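Local coordinates for putative heme binding protein (Tannerella forsythia, PDB 6EU8), which probably binds heme as a member of the HmuY-like family of bacterial heme-binding proteins, its heme-binding properties differing from those of the Porphyromonas gingivalis relative, at residues K13-D18 with F189-Q194; V28-G33 with K68-I73; S158-K163 with I172-A177. One frame throughout, in Å; residues are numbered along the deposited sequence.

Interaction 1 (K13-D18 with F189-Q194); sequences KSKTID and FNYEFQ
Lys13 and Lys15 each form an antiparallel hydrogen-bonded pair, with Tyr191 and Phe189 respectively, so four backbone N-H groups and four carbonyls are satisfied between the two strands. Tyr191 N to Lys13 O (2.9 Å) is nearly straight, at 165° about the hydrogen, while its return bond, Lys13 N to Tyr191 O, is longer at 3.2 Å. Lys15 N reaches Phe189 O at 2.9 Å, and Phe189 N gives its hydrogen back to Lys15 O.

Between them lies the non-hydrogen-bonded pair Ser14 and Asn190, small polar residues suited to the more exposed face. Ser14 OG donates to Asn190 OD1 from above the carbonyl plane, but their 2.5 Å separation is shorter than usual and its exact geometry doubtful. On the other face Lys15 CB sits over the Phe189 ring, 4.1 Å from its centroid, and the backbone CA of Lys13 over one face of Tyr191, with Lys13 CB 3.7 Å from Tyr191 OH. With chi1 of 66°, Tyr191 CG stands between backbone N and carbonyl carbon, which folds the ring back under Lys13. Lysine suits position 15 because its apolar stem can lie on the ring while NZ goes on to Gly33 O; Tyr191 likewise packs its ring and sends OH to Leu30 O.

Strand 169-178 flanks strand 184-194 in the same antiparallel sheet, and Ile17 and Phe189 pack on Ile73 of strand 71-74.

Interaction 2 (V28-G33 with K68-I73); sequences VNLETG and KWHIAI
His70 turns the edge of its imidazole to the loop after Val28, where Leu30 N donates to ND1 at 3.1 Å, the donor lying 24° out of the ring plane. The amide of Asn29 stands almost perpendicular to the imidazole, their planes 87° apart, and brings OD1 to the ring edge, 3.4 Å from His70 CE1. With CG opposite the backbone N (chi1 -170°), the amide lies between the two segments, ND2 toward Lys68 and OD1 toward its own loop. ND2 crosses to Lys68 O at 2.9 Å, approaching from above the carbonyl plane; OD1 takes the N-H of Thr32, an Asx motif, with a weaker bond from Glu31 N. Asparagine suits this place because one flat group both donates and accepts.

Leu30 crosses the histidine obliquely, CD1 resting 4.0 Å from His70 CB, and Val28 CB meets Ile71 CG1. The backbone beneath is a classic beta bulge: His70 and Ile71 both face Val28, whose O accepts from His70 N at 2.9 Å and more weakly from Ile71 N, while Val28 N donates to Ile71 O. Rings of Phe164 and Phe193 close round the imidazole.

Chemically, the buried histidine acts here as an acceptor, which implies that ND1 probably carries no proton and is consistent with a neutral ring protonated on NE2; Glu31 OE1, 5.1 Å from His70 NE2, is not in contact with it.

Interaction 3 (S158-K163 with I172-A177); sequences SVFVVK and IKFTDA
A beta hairpin formed by strands 160-163 and 169-178 holds this contact, at the end away from its turn. Phe160 and Ile172 make its antiparallel hydrogen-bonded pair: Phe160 N donates to Ile172 O at 2.9 Å, in the carbonyl plane, and Ile172 N returns to Phe160 O at 2.8 Å. Beyond this pair a water bridges the diverging chains, donating to Ser158 O and accepting from Phe174 N, each at 2.8 Å. The water thus links the two segments where no direct backbone bond forms.

Within the large antiparallel sheet, strand 84-87 pairs with the other side of strand 160-163, and strand 184-194 with that of 169-178, so the hairpin is flanked by strands on both sides; the apolar residues Phe160, Val162, Ile172 and Phe174 are buried. Phe160 and Phe174 cross at about a right angle, Phe160 CD1 coming to the edge of the second ring, 4.2 Å from Phe174 CE1. Ile172 CG2 lies over one face of Phe174, offset toward its rim. Further along, Val162 CG2 meets Ile172 CD1 at 3.9 Å; beta-branched residues such as Val162 and Ile172 suit an extended backbone and fill space close to it. Lys173 runs across Val159, its CD 4.2 Å from Val159 CG2. An extended first torsion, chi1 -176°, sets the lysine stem on its way to Thr91 O and Lys157 O, where NZ is hydrogen-bonded.

Interactions 1 and 3 belong to one large antiparallel sheet, where strands 184-194 and 169-178 are neighbours joined by Asn190 N to Lys173 O; interaction 2 lies in the four-stranded sheet and the loop beside it. Lys15 NZ to Gly33 O and Tyr191 OH to Leu30 O tie that loop to interaction 1, with Phe193 packing on Leu30 and Glu31. Interactions 2 and 3 are mostly buried and do not touch, whereas interaction 1 is partly buried, with Ser14 and Asn190 on one face and the two aromatic rings on the other. Interaction 3 combines one backbone-bonded pair with apolar packing and a bridging water, while interaction 2 relies on side-chain-to-backbone bonds that shape an irregular loop.

Interaction 1 (K13-D18 with F189-Q194)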
loop_
_atom_site.group_PDB
_atom_site.type_symbol
_atom_site.label_atom_id
_atom_site.label_comp_id
_atom_site.label_asym_id
_atom_site.label_seq_id
_atom_site.Cartn_x
_atom_site.Cartn_y
_atom_site.Cartn_z
ATOM N N LYS A 13 -6.770 -1.204 -16.351
ATOM C CA LYS A 13 -5.560 -2.028 -16.387
ATOM C C LYS A 13 -5.503 -2.932 -15.153
ATOM O O LYS A 13 -6.286 -2.759 -14.203
ATOM C CB LYS A 13 -4.280 -1.174 -16.416
ATOM C CG LYS A 13 -4.115 -0.206 -17.579
ATOM C CD LYS A 13 -3.785 -0.950 -18.871
ATOM C CE LYS A 13 -3.669 -0.005 -20.065
ATOM N NZ LYS A 13 -2.474 0.880 -19.961
ATOM N N SER A 14 -4.571 -3.881 -15.217
ATOM C CA SER A 14 -4.209 -4.764 -14.096
ATOM C C SER A 14 -2.737 -4.552 -13.798
ATOM O O SER A 14 -1.974 -4.226 -14.695
ATOM C CB SER A 14 -4.463 -6.228 -14.454
ATOM O OG SER A 14 -5.836 -6.481 -14.723
ATOM N N LYS A 15 -2.330 -4.743 -12.537
ATOM C CA LYS A 15 -0.926 -4.659 -12.142
ATOM C C LYS A 15 -0.555 -5.744 -11.154
ATOM O O LYS A 15 -1.395 -6.157 -10.361
ATOM C CB LYS A 15 -0.639 -3.338 -11.430
ATOM C CG LYS A 15 -0.391 -2.155 -12.327
ATOM C CD LYS A 15 0.931 -2.314 -13.038
ATOM C CE LYS A 15 1.585 -0.983 -13.285
ATOM N NZ LYS A 15 2.685 -1.226 -14.253
ATOM N N THR A 16 0.708 -6.148 -11.191
ATOM C CA THR A 16 1.279 -7.064 -10.200
ATOM C C THR A 16 2.537 -6.416 -9.626
ATOM O O THR A 16 3.459 -6.076 -10.373
ATOM C CB THR A 16 1.591 -8.439 -10.811
ATOM O OG1 THR A 16 0.356 -9.031 -11.252
ATOM C CG2 THR A 16 2.259 -9.345 -9.781
ATOM N N ILE A 17 2.549 -6.213 -8.303
ATOM C CA ILE A 17 3.639 -5.523 -7.594
ATOM C C ILE A 17 4.389 -6.485 -6.653
ATOM O O ILE A 17 3.790 -7.131 -5.790
ATOM C CB ILE A 17 3.113 -4.311 -6.761
ATOM C CG1 ILE A 17 2.306 -3.329 -7.623
ATOM C CG2 ILE A 17 4.248 -3.627 -5.994
ATOM C CD1 ILE A 17 3.090 -2.652 -8.731
ATOM N N ASP A 18 5.711 -6.541 -6.796
ATOM C CA ASP A 18 6.556 -7.300 -5.873
ATOM C C ASP A 18 6.846 -6.468 -4.630
ATOM O O ASP A 18 7.796 -5.677 -4.612
ATOM C CB ASP A 18 7.848 -7.736 -6.560
ATOM C CG ASP A 18 8.771 -8.526 -5.657
ATOM O OD1 ASP A 18 8.502 -8.690 -4.448
ATOM O OD2 ASP A 18 9.828 -8.967 -6.176
ATOM N N PHE A 189 -3.887 -6.294 -8.588
ATOM C CA PHE A 189 -5.183 -5.643 -8.579
ATOM C C PHE A 189 -5.577 -5.210 -9.982
ATOM O O PHE A 189 -4.705 -4.963 -10.821
ATOM C CB PHE A 189 -5.181 -4.406 -7.636
ATOM C CG PHE A 189 -4.011 -3.474 -7.843
ATOM C CD1 PHE A 189 -2.795 -3.705 -7.236
ATOM C CD2 PHE A 189 -4.131 -2.351 -8.674
ATOM C CE1 PHE A 189 -1.700 -2.854 -7.456
ATOM C CE2 PHE A 189 -3.055 -1.491 -8.882
ATOM C CZ PHE A 189 -1.843 -1.734 -8.272
ATOM N N ASN A 190 -6.883 -5.138 -10.195
ATOM C CA ASN A 190 -7.468 -4.522 -11.386
ATOM C C ASN A 190 -7.920 -3.128 -10.984
ATOM O O ASN A 190 -8.308 -2.902 -9.838
ATOM C CB ASN A 190 -8.666 -5.358 -11.866
ATOM C CG ASN A 190 -8.275 -6.770 -12.281
ATOM O OD1 ASN A 190 -7.134 -7.038 -12.640
ATOM N ND2 ASN A 190 -9.254 -7.679 -12.236
ATOM N N TYR A 191 -7.861 -2.153 -11.905
ATOM C CA TYR A 191 -8.384 -0.827 -11.609
ATOM C C TYR A 191 -9.004 -0.092 -12.817
ATOM O O TYR A 191 -8.706 -0.437 -13.951
ATOM C CB TYR A 191 -7.304 0.071 -10.947
ATOM C CG TYR A 191 -6.139 0.412 -11.813
ATOM C CD1 TYR A 191 -5.029 -0.414 -11.903
ATOM C CD2 TYR A 191 -6.136 1.596 -12.570
ATOM C CE1 TYR A 191 -3.931 -0.070 -12.692
ATOM C CE2 TYR A 191 -5.071 1.924 -13.355
ATOM C CZ TYR A 191 -3.975 1.117 -13.411
ATOM O OH TYR A 191 -2.911 1.467 -14.196
ATOM N N GLU A 192 -9.819 0.900 -12.520
ATOM C CA GLU A 192 -10.361 1.847 -13.524
ATOM C C GLU A 192 -10.083 3.276 -12.998
ATOM O O GLU A 192 -10.693 3.710 -12.023
ATOM C CB GLU A 192 -11.861 1.587 -13.780
ATOM C CG GLU A 192 -12.147 0.163 -14.250
ATOM C CD GLU A 192 -13.557 -0.060 -14.806
ATOM O OE1 GLU A 192 -14.438 0.793 -14.611
ATOM O OE2 GLU A 192 -13.771 -1.131 -15.435
ATOM N N PHE A 193 -9.153 3.975 -13.649
ATOM C CA PHE A 193 -8.674 5.320 -13.232
ATOM C C PHE A 193 -9.288 6.394 -14.137
ATOM O O PHE A 193 -9.173 6.259 -15.343
ATOM C CB PHE A 193 -7.146 5.364 -13.355
ATOM C CG PHE A 193 -6.522 6.699 -13.029
ATOM C CD1 PHE A 193 -6.157 7.034 -11.730
ATOM C CD2 PHE A 193 -6.255 7.610 -14.040
ATOM C CE1 PHE A 193 -5.572 8.255 -11.429
ATOM C CE2 PHE A 193 -5.665 8.825 -13.751
ATOM C CZ PHE A 193 -5.331 9.161 -12.447
ATOM N N GLN A 194 -9.894 7.415 -13.529
ATOM C CA GLN A 194 -10.427 8.590 -14.259
ATOM C C GLN A 194 -9.436 9.787 -14.170
ATOM O O GLN A 194 -9.410 10.436 -13.121
ATOM C CB GLN A 194 -11.786 8.977 -13.679
ATOM C CG GLN A 194 -12.428 10.198 -14.360
ATOM C CD GLN A 194 -12.560 10.032 -15.867
ATOM O OE1 GLN A 194 -13.340 9.207 -16.337
ATOM N NE2 GLN A 194 -11.766 10.790 -16.631
#

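Interaction 2 (V28-G33 with K68-I73)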
loop_
_atom_site.group_PDB
_atom_site.type_symbol
_atom_site.label_atom_id
_atom_site.label_comp_id
_atom_site.label_asym_id
_atom_site.label_seq_id
_atom_site.Cartn_x
_atom_site.Cartn_y
_atom_site.Cartn_z
ATOM N N VAL A 28 3.357 3.712 -7.233
ATOM C CA VAL A 28 2.609 3.312 -8.454
ATOM C C VAL A 28 1.831 4.494 -9.047
ATOM O O VAL A 28 1.008 5.107 -8.373
ATOM C CB VAL A 28 1.591 2.168 -8.166
ATOM C CG1 VAL A 28 0.891 1.665 -9.447
ATOM C CG2 VAL A 28 2.259 1.000 -7.432
ATOM N N ASN A 29 2.098 4.778 -10.344
ATOM C CA ASN A 29 1.330 5.732 -11.142
ATOM C C ASN A 29 0.251 4.973 -11.923
ATOM O O ASN A 29 0.578 4.175 -12.819
ATOM C CB ASN A 29 2.275 6.442 -12.125
ATOM C CG ASN A 29 1.619 7.610 -12.835
ATOM O OD1 ASN A 29 0.498 7.502 -13.326
ATOM N ND2 ASN A 29 2.317 8.743 -12.885
ATOM N N LEU A 30 -0.996 5.157 -11.531
ATOM C CA LEU A 30 -2.143 4.480 -12.156
ATOM C C LEU A 30 -2.517 5.060 -13.521
ATOM O O LEU A 30 -3.151 4.365 -14.328
ATOM C CB LEU A 30 -3.339 4.514 -11.226
ATOM C CG LEU A 30 -3.145 3.840 -9.863
ATOM C CD1 LEU A 30 -4.282 4.202 -8.920
ATOM C CD2 LEU A 30 -3.025 2.325 -10.044
ATOM N N GLU A 31 -2.120 6.314 -13.781
ATOM C CA GLU A 31 -2.414 6.953 -15.071
ATOM C C GLU A 31 -1.502 6.365 -16.147
ATOM O O GLU A 31 -1.974 5.973 -17.211
ATOM C CB GLU A 31 -2.290 8.489 -14.994
ATOM C CG GLU A 31 -2.691 9.207 -16.305
ATOM C CD GLU A 31 -2.943 10.705 -16.178
ATOM O OE1 GLU A 31 -2.672 11.329 -15.128
ATOM O OE2 GLU A 31 -3.438 11.281 -17.169
ATOM N N THR A 32 -0.205 6.289 -15.855
ATOM C CA THR A 32 0.817 5.841 -16.804
ATOM C C THR A 32 1.255 4.383 -16.676
ATOM O O THR A 32 1.858 3.833 -17.596
ATOM C CB THR A 32 2.102 6.679 -16.654
ATOM O OG1 THR A 32 2.682 6.462 -15.354
ATOM C CG2 THR A 32 1.819 8.159 -16.855
ATOM N N GLY A 33 1.004 3.768 -15.521
ATOM C CA GLY A 33 1.519 2.436 -15.231
ATOM C C GLY A 33 2.957 2.331 -14.724
ATOM O O GLY A 33 3.424 1.227 -14.440
ATOM N N LYS A 68 5.494 10.921 -10.903
ATOM C CA LYS A 68 4.250 11.188 -10.183
ATOM C C LYS A 68 3.671 9.833 -9.766
ATOM O O LYS A 68 3.900 8.846 -10.447
ATOM C CB LYS A 68 3.214 11.914 -11.060
ATOM C CG LYS A 68 3.471 13.405 -11.251
ATOM C CD LYS A 68 2.327 14.032 -12.043
ATOM C CE LYS A 68 2.415 15.551 -12.103
ATOM N NZ LYS A 68 3.312 15.986 -13.208
ATOM N N TRP A 69 2.922 9.810 -8.674
ATOM C CA TRP A 69 2.362 8.540 -8.176
ATOM C C TRP A 69 1.096 8.753 -7.344
ATOM O O TRP A 69 0.837 9.846 -6.836
ATOM C CB TRP A 69 3.453 7.741 -7.423
ATOM C CG TRP A 69 3.923 8.414 -6.176
ATOM C CD1 TRP A 69 4.854 9.418 -6.074
ATOM C CD2 TRP A 69 3.465 8.164 -4.841
ATOM N NE1 TRP A 69 4.995 9.811 -4.775
ATOM C CE2 TRP A 69 4.157 9.057 -3.986
ATOM C CE3 TRP A 69 2.536 7.269 -4.282
ATOM C CZ2 TRP A 69 3.940 9.090 -2.596
ATOM C CZ3 TRP A 69 2.318 7.303 -2.927
ATOM C CH2 TRP A 69 3.023 8.198 -2.089
ATOM N N HIS A 70 0.305 7.667 -7.218
ATOM C CA HIS A 70 -0.999 7.685 -6.618
ATOM C C HIS A 70 -1.121 6.807 -5.363
ATOM O O HIS A 70 -1.686 7.247 -4.361
ATOM C CB HIS A 70 -2.009 7.249 -7.660
ATOM C CG HIS A 70 -2.010 8.136 -8.867
ATOM N ND1 HIS A 70 -1.383 7.790 -10.034
ATOM C CD2 HIS A 70 -2.521 9.373 -9.054
ATOM C CE1 HIS A 70 -1.515 8.778 -10.908
ATOM N NE2 HIS A 70 -2.193 9.745 -10.333
ATOM N N ILE A 71 -0.634 5.566 -5.461
ATOM C CA ILE A 71 -0.619 4.646 -4.304
ATOM C C ILE A 71 0.775 4.037 -4.147
ATOM O O ILE A 71 1.571 4.036 -5.075
ATOM C CB ILE A 71 -1.696 3.519 -4.389
ATOM C CG1 ILE A 71 -1.441 2.554 -5.536
ATOM C CG2 ILE A 71 -3.116 4.109 -4.476
ATOM C CD1 ILE A 71 -2.306 1.304 -5.456
ATOM N N ALA A 72 1.097 3.566 -2.933
ATOM C CA ALA A 72 2.358 2.864 -2.642
ATOM C C ALA A 72 2.109 1.679 -1.723
ATOM O O ALA A 72 1.210 1.718 -0.880
ATOM C CB ALA A 72 3.377 3.796 -2.039
ATOM N N ILE A 73 2.917 0.635 -1.926
ATOM C CA ILE A 73 2.703 -0.670 -1.310
ATOM C C ILE A 73 4.009 -1.123 -0.610
ATOM O O ILE A 73 5.099 -1.082 -1.196
ATOM C CB ILE A 73 2.239 -1.713 -2.368
ATOM C CG1 ILE A 73 0.978 -1.213 -3.123
ATOM C CG2 ILE A 73 1.976 -3.086 -1.711
ATOM C CD1 ILE A 73 0.500 -2.180 -4.191
#

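Interaction 3 (S158-K163 with I172-A177)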
loop_
_atom_site.group_PDB
_atom_site.type_symbol
_atom_site.label_atom_id
_atom_site.label_comp_id
_atom_site.label_asym_id
_atom_site.label_seq_id
_atom_site.Cartn_x
_atom_site.Cartn_y
_atom_site.Cartn_z
ATOM N N SER A 158 -14.518 -6.444 -1.834
ATOM C CA SER A 158 -15.018 -5.075 -2.057
ATOM C C SER A 158 -14.239 -4.316 -3.138
ATOM O O SER A 158 -13.022 -4.450 -3.283
ATOM C CB SER A 158 -14.999 -4.262 -0.767
ATOM O OG SER A 158 -15.733 -4.899 0.279
ATOM N N VAL A 159 -14.979 -3.502 -3.903
ATOM C CA VAL A 159 -14.376 -2.445 -4.739
ATOM C C VAL A 159 -14.101 -1.234 -3.847
ATOM O O VAL A 159 -15.001 -0.714 -3.178
ATOM C CB VAL A 159 -15.320 -2.020 -5.912
ATOM C CG1 VAL A 159 -14.745 -0.858 -6.722
ATOM C CG2 VAL A 159 -15.520 -3.191 -6.869
ATOM N N PHE A 160 -12.831 -0.793 -3.830
ATOM C CA PHE A 160 -12.408 0.448 -3.183
ATOM C C PHE A 160 -12.443 1.621 -4.169
ATOM O O PHE A 160 -12.238 1.433 -5.367
ATOM C CB PHE A 160 -10.981 0.327 -2.552
ATOM C CG PHE A 160 -10.887 -0.707 -1.458
ATOM C CD1 PHE A 160 -10.661 -2.038 -1.768
ATOM C CD2 PHE A 160 -11.007 -0.345 -0.140
ATOM C CE1 PHE A 160 -10.604 -3.031 -0.759
ATOM C CE2 PHE A 160 -10.929 -1.315 0.873
ATOM C CZ PHE A 160 -10.724 -2.657 0.561
ATOM N N VAL A 161 -12.724 2.806 -3.647
ATOM C CA VAL A 161 -12.572 4.030 -4.435
ATOM C C VAL A 161 -11.588 4.953 -3.715
ATOM O O VAL A 161 -11.735 5.225 -2.527
ATOM C CB VAL A 161 -13.912 4.741 -4.708
ATOM C CG1 VAL A 161 -13.646 5.985 -5.572
ATOM C CG2 VAL A 161 -14.897 3.792 -5.428
ATOM N N VAL A 162 -10.603 5.436 -4.460
ATOM C CA VAL A 162 -9.576 6.332 -3.946
ATOM C C VAL A 162 -9.593 7.639 -4.753
ATOM O O VAL A 162 -9.510 7.589 -5.981
ATOM C CB VAL A 162 -8.172 5.704 -4.042
ATOM C CG1 VAL A 162 -7.174 6.510 -3.230
ATOM C CG2 VAL A 162 -8.168 4.251 -3.534
ATOM N N LYS A 163 -9.660 8.756 -4.033
ATOM C CA LYS A 163 -9.581 10.127 -4.611
ATOM C C LYS A 163 -8.188 10.681 -4.414
ATOM O O LYS A 163 -7.659 10.625 -3.273
ATOM C CB LYS A 163 -10.550 11.086 -3.893
ATOM C CG LYS A 163 -12.022 10.745 -4.000
ATOM C CD LYS A 163 -12.899 11.404 -2.925
ATOM C CE LYS A 163 -13.169 12.872 -3.175
ATOM N NZ LYS A 163 -14.387 13.279 -2.423
ATOM N N ILE A 172 -10.671 0.338 -7.455
ATOM C CA ILE A 172 -9.639 -0.696 -7.328
ATOM C C ILE A 172 -10.226 -1.986 -6.714
ATOM O O ILE A 172 -10.930 -1.910 -5.711
ATOM C CB ILE A 172 -8.465 -0.196 -6.432
ATOM C CG1 ILE A 172 -7.850 1.127 -6.963
ATOM C CG2 ILE A 172 -7.408 -1.280 -6.318
ATOM C CD1 ILE A 172 -6.752 1.739 -6.091
ATOM N N LYS A 173 -9.969 -3.120 -7.364
ATOM C CA LYS A 173 -10.325 -4.440 -6.819
ATOM C C LYS A 173 -9.058 -5.274 -6.758
ATOM O O LYS A 173 -8.438 -5.585 -7.779
ATOM C CB LYS A 173 -11.378 -5.139 -7.700
ATOM C CG LYS A 173 -11.851 -6.471 -7.104
ATOM C CD LYS A 173 -13.340 -6.715 -7.292
ATOM C CE LYS A 173 -13.705 -8.181 -7.039
ATOM N NZ LYS A 173 -15.020 -8.339 -6.346
ATOM N N PHE A 174 -8.654 -5.662 -5.535
ATOM C CA PHE A 174 -7.473 -6.502 -5.340
ATOM C C PHE A 174 -7.841 -7.941 -5.659
ATOM O O PHE A 174 -8.944 -8.371 -5.337
ATOM C CB PHE A 174 -6.904 -6.387 -3.918
ATOM C CG PHE A 174 -6.337 -5.021 -3.604
ATOM C CD1 PHE A 174 -7.160 -4.017 -3.117
ATOM C CD2 PHE A 174 -4.982 -4.738 -3.812
ATOM C CE1 PHE A 174 -6.668 -2.743 -2.849
ATOM C CE2 PHE A 174 -4.493 -3.465 -3.549
ATOM C CZ PHE A 174 -5.335 -2.479 -3.051
ATOM N N THR A 175 -6.959 -8.630 -6.368
ATOM C CA THR A 175 -7.230 -9.991 -6.830
ATOM C C THR A 175 -6.329 -11.060 -6.233
ATOM O O THR A 175 -6.758 -12.217 -6.119
ATOM C CB THR A 175 -7.166 -10.095 -8.371
ATOM O OG1 THR A 175 -5.853 -9.792 -8.859
ATOM C CG2 THR A 175 -8.202 -9.182 -9.012
ATOM N N ASP A 176 -5.091 -10.711 -5.874
ATOM C CA ASP A 176 -4.130 -11.680 -5.333
ATOM C C ASP A 176 -3.161 -11.034 -4.345
ATOM O O ASP A 176 -2.758 -9.865 -4.514
ATOM C CB ASP A 176 -3.306 -12.356 -6.461
ATOM C CG ASP A 176 -4.181 -12.983 -7.575
ATOM O OD1 ASP A 176 -4.552 -12.264 -8.551
ATOM O OD2 ASP A 176 -4.453 -14.222 -7.505
ATOM N N ALA A 177 -2.774 -11.812 -3.333
ATOM C CA ALA A 177 -1.717 -11.427 -2.362
ATOM C C ALA A 177 -0.493 -12.334 -2.384
ATOM O O ALA A 177 0.492 -12.070 -1.663
ATOM C CB ALA A 177 -2.290 -11.408 -0.975
HETATM O O HOH W 1 -10.372 -5.484 -3.292
#